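Local coordinates for protein RNA-dependent RNA polymerase (Dera Ghazi Khan orthonairovirus, PDB 6DX2) that probably removes ubiquitin from host proteins through its viral OTU protease domain, the part modelled here of a larger protein that is probably an RNA-directed RNA polymerase, at residues A[62-67]-A[109-114]. Residues are numbered along the deposited sequence; the frame is centred on the assembly and turned at random.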
ATOM      1  N   LYS A  62      -3.638   8.047   8.641  1.00 38.14           N
ATOM      2  CA  LYS A  62      -2.366   8.700   8.941  1.00 39.67           C
ATOM      3  C   LYS A  62      -2.067   8.687  10.425  1.00 37.10           C
ATOM      4  O   LYS A  62      -0.906   8.561  10.824  1.00 39.67           O
ATOM      5  CB  LYS A  62      -2.366  10.160   8.455  1.00 40.14           C
ATOM      6  CG  LYS A  62      -2.239  10.247   6.922  1.00 41.95           C
ATOM      7  CD  LYS A  62      -2.123  11.715   6.530  1.00 44.21           C
ATOM      8  CE  LYS A  62      -1.173  11.847   5.392  1.00 39.16           C
ATOM      9  NZ  LYS A  62      -0.889  13.251   5.094  1.00 34.92           N
ATOM     10  N   ASN A  63      -3.088   8.934  11.267  1.00 36.29           N
ATOM     11  CA  ASN A  63      -2.833   8.980  12.704  1.00 37.42           C
ATOM     12  C   ASN A  63      -2.426   7.612  13.228  1.00 36.17           C
ATOM     13  O   ASN A  63      -1.573   7.511  14.121  1.00 38.56           O
ATOM     14  CB  ASN A  63      -4.065   9.505  13.446  1.00 43.84           C
ATOM     15  CG  ASN A  63      -4.300  10.989  13.180  1.00 49.56           C
ATOM     16  OD1 ASN A  63      -3.364  11.711  12.871  1.00 49.25           O
ATOM     17  ND2 ASN A  63      -5.542  11.441  13.306  1.00 50.26           N
ATOM     18  N   THR A  64      -3.023   6.557  12.662  1.00 35.56           N
ATOM     19  CA  THR A  64      -2.654   5.196  13.012  1.00 38.24           C
ATOM     20  C   THR A  64      -1.211   4.914  12.623  1.00 35.53           C
ATOM     21  O   THR A  64      -0.439   4.375  13.428  1.00 35.79           O
ATOM     22  CB  THR A  64      -3.620   4.225  12.333  1.00 37.45           C
ATOM     23  OG1 THR A  64      -4.916   4.402  12.920  1.00 37.69           O
ATOM     24  CG2 THR A  64      -3.156   2.821  12.583  1.00 42.77           C
ATOM     25  N   ILE A  65      -0.816   5.353  11.427  1.00 36.54           N
ATOM     26  CA  ILE A  65       0.574   5.194  10.998  1.00 36.90           C
ATOM     27  C   ILE A  65       1.502   5.947  11.943  1.00 34.22           C
ATOM     28  O   ILE A  65       2.584   5.468  12.320  1.00 36.55           O
ATOM     29  CB  ILE A  65       0.735   5.703   9.562  1.00 35.20           C
ATOM     30  CG1 ILE A  65      -0.015   4.791   8.608  1.00 30.90           C
ATOM     31  CG2 ILE A  65       2.239   5.810   9.172  1.00 38.98           C
ATOM     32  CD1 ILE A  65      -0.091   5.435   7.208  1.00 33.13           C
ATOM     33  N   ALA A  66       1.098   7.148  12.331  1.00 34.09           N
ATOM     34  CA  ALA A  66       1.950   7.946  13.174  1.00 34.96           C
ATOM     35  C   ALA A  66       2.127   7.273  14.533  1.00 38.07           C
ATOM     36  O   ALA A  66       3.214   7.303  15.098  1.00 41.32           O
ATOM     37  CB  ALA A  66       1.365   9.351  13.315  1.00 35.33           C
ATOM     38  N   SER A  67       1.063   6.651  15.062  1.00 42.67           N
ATOM     39  CA  SER A  67       1.173   6.004  16.364  1.00 48.61           C
ATOM     40  C   SER A  67       2.125   4.826  16.284  1.00 40.30           C
ATOM     41  O   SER A  67       2.945   4.615  17.203  1.00 43.26           O
ATOM     42  CB  SER A  67      -0.205   5.547  16.873  1.00 44.97           C
ATOM     43  OG  SER A  67      -0.547   4.249  16.384  1.00 47.27           O
ATOM     44  N   SER A 109       0.610  -2.028   7.182  1.00 27.74           N
ATOM     45  CA  SER A 109       0.427  -3.479   7.280  1.00 31.36           C
ATOM     46  C   SER A 109       0.708  -3.976   8.692  1.00 34.24           C
ATOM     47  O   SER A 109      -0.064  -4.791   9.248  1.00 34.02           O
ATOM     48  CB  SER A 109       1.332  -4.170   6.281  1.00 35.27           C
ATOM     49  OG  SER A 109       2.692  -4.118   6.629  1.00 45.33           O
ATOM     50  N   LYS A 110       1.788  -3.474   9.310  1.00 31.29           N
ATOM     51  CA  LYS A 110       2.040  -3.842  10.692  1.00 34.19           C
ATOM     52  C   LYS A 110       1.032  -3.180  11.641  1.00 35.16           C
ATOM     53  O   LYS A 110       0.566  -3.812  12.593  1.00 36.65           O
ATOM     54  CB  LYS A 110       3.473  -3.457  11.081  1.00 36.19           C
ATOM     55  CG  LYS A 110       4.549  -4.144  10.220  1.00 36.90           C
ATOM     56  CD  LYS A 110       5.938  -3.519  10.322  1.00 41.85           C
ATOM     57  CE  LYS A 110       6.921  -4.273   9.369  1.00 42.90           C
ATOM     58  NZ  LYS A 110       8.361  -4.053   9.746  1.00 53.29           N
ATOM     59  N   ALA A 111       0.679  -1.912  11.403  1.00 31.17           N
ATOM     60  CA  ALA A 111      -0.111  -1.217  12.413  1.00 34.09           C
ATOM     61  C   ALA A 111      -1.518  -1.785  12.520  1.00 32.03           C
ATOM     62  O   ALA A 111      -2.133  -1.733  13.595  1.00 34.02           O
ATOM     63  CB  ALA A 111      -0.142   0.279  12.099  1.00 34.56           C
ATOM     64  N   LEU A 112      -2.074  -2.275  11.398  1.00 31.59           N
ATOM     65  CA  LEU A 112      -3.431  -2.778  11.381  1.00 29.16           C
ATOM     66  C   LEU A 112      -3.502  -4.284  11.220  1.00 35.78           C
ATOM     67  O   LEU A 112      -4.618  -4.829  11.196  1.00 33.49           O
ATOM     68  CB  LEU A 112      -4.221  -2.088  10.228  1.00 30.96           C
ATOM     69  CG  LEU A 112      -4.474  -0.614  10.460  1.00 32.52           C
ATOM     70  CD1 LEU A 112      -5.329  -0.095   9.276  1.00 34.36           C
ATOM     71  CD2 LEU A 112      -5.185  -0.343  11.792  1.00 37.82           C
ATOM     72  N   ASN A 113      -2.362  -4.978  11.151  1.00 33.47           N
ATOM     73  CA  ASN A 113      -2.384  -6.440  10.975  1.00 36.95           C
ATOM     74  C   ASN A 113      -3.163  -6.794   9.724  1.00 43.29           C
ATOM     75  O   ASN A 113      -4.087  -7.626   9.715  1.00 40.76           O
ATOM     76  CB  ASN A 113      -2.958  -7.148  12.203  1.00 35.33           C
ATOM     77  CG  ASN A 113      -1.956  -7.199  13.296  1.00 38.85           C
ATOM     78  OD1 ASN A 113      -1.879  -6.285  14.132  1.00 48.67           O
ATOM     79  ND2 ASN A 113      -1.116  -8.225  13.253  1.00 42.96           N
ATOM     80  N   ILE A 114      -2.804  -6.112   8.656  1.00 33.74           N
ATOM     81  CA  ILE A 114      -3.385  -6.377   7.364  1.00 36.06           C
ATOM     82  C   ILE A 114      -2.224  -6.534   6.393  1.00 34.56           C
ATOM     83  O   ILE A 114      -1.061  -6.263   6.700  1.00 35.19           O
ATOM     84  CB  ILE A 114      -4.364  -5.267   6.898  1.00 35.75           C
ATOM     85  CG1 ILE A 114      -3.631  -3.947   6.814  1.00 33.90           C
ATOM     86  CG2 ILE A 114      -5.571  -5.165   7.863  1.00 39.72           C
ATOM     87  CD1 ILE A 114      -4.483  -2.678   6.431  1.00 39.28           C
TER
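Thr64 carries OG1 beside its backbone N (chi1 -67°), which leaves CG2 anti to that N and directed at Ala111 and Leu112. On Leu112, CG stands anti to the carbonyl carbon (chi1 -69°), and CD2 is the branch that reaches the threonine. The contact is thus made of three methyl groups: Thr64 CG2 lies 3.8 Å from Leu112 CD2 and 4.0 Å from Ala111 CB. The Thr64 and Leu112 side chains cross at about a right angle and touch through one methyl each, Thr64 CG2 and Leu112 CD2. No hydrogen bond spans the two segments, and the three residues remain partly exposed; this is a small van der Waals contact at the surface. The hydroxyl of Thr64 is used within its own helix, in a weak hydrogen bond back to Ser60 O. One turn on, Ser67 OG donates to Thr64 O over 3.0 Å, a bond kept inside 62-67, with the donor tilted 17° from the carbonyl plane. Deeper in the interface, Ile65 packs on Glu104, Ile107 and Leu108 of helix 102-112, while Phe68 of helix 58-71 touches Lys110 and Ala111. Beyond Leu112 the chain turns out of helical geometry at Asn113, whose phi is positive. Ile114 N bonds to Ser109 O at 3.1 Å, and Asn113 N makes a weak bond to Lys110 O at 3.5 Å, the pair of bonds of a Schellman motif. Through this turn the chain leads toward strand 116-121 of the mixed sheet. The methyl cluster therefore joins two helices of the OTU-like cysteine protease fold, clan CA, in which helices pack together beside a mixed beta-sheet.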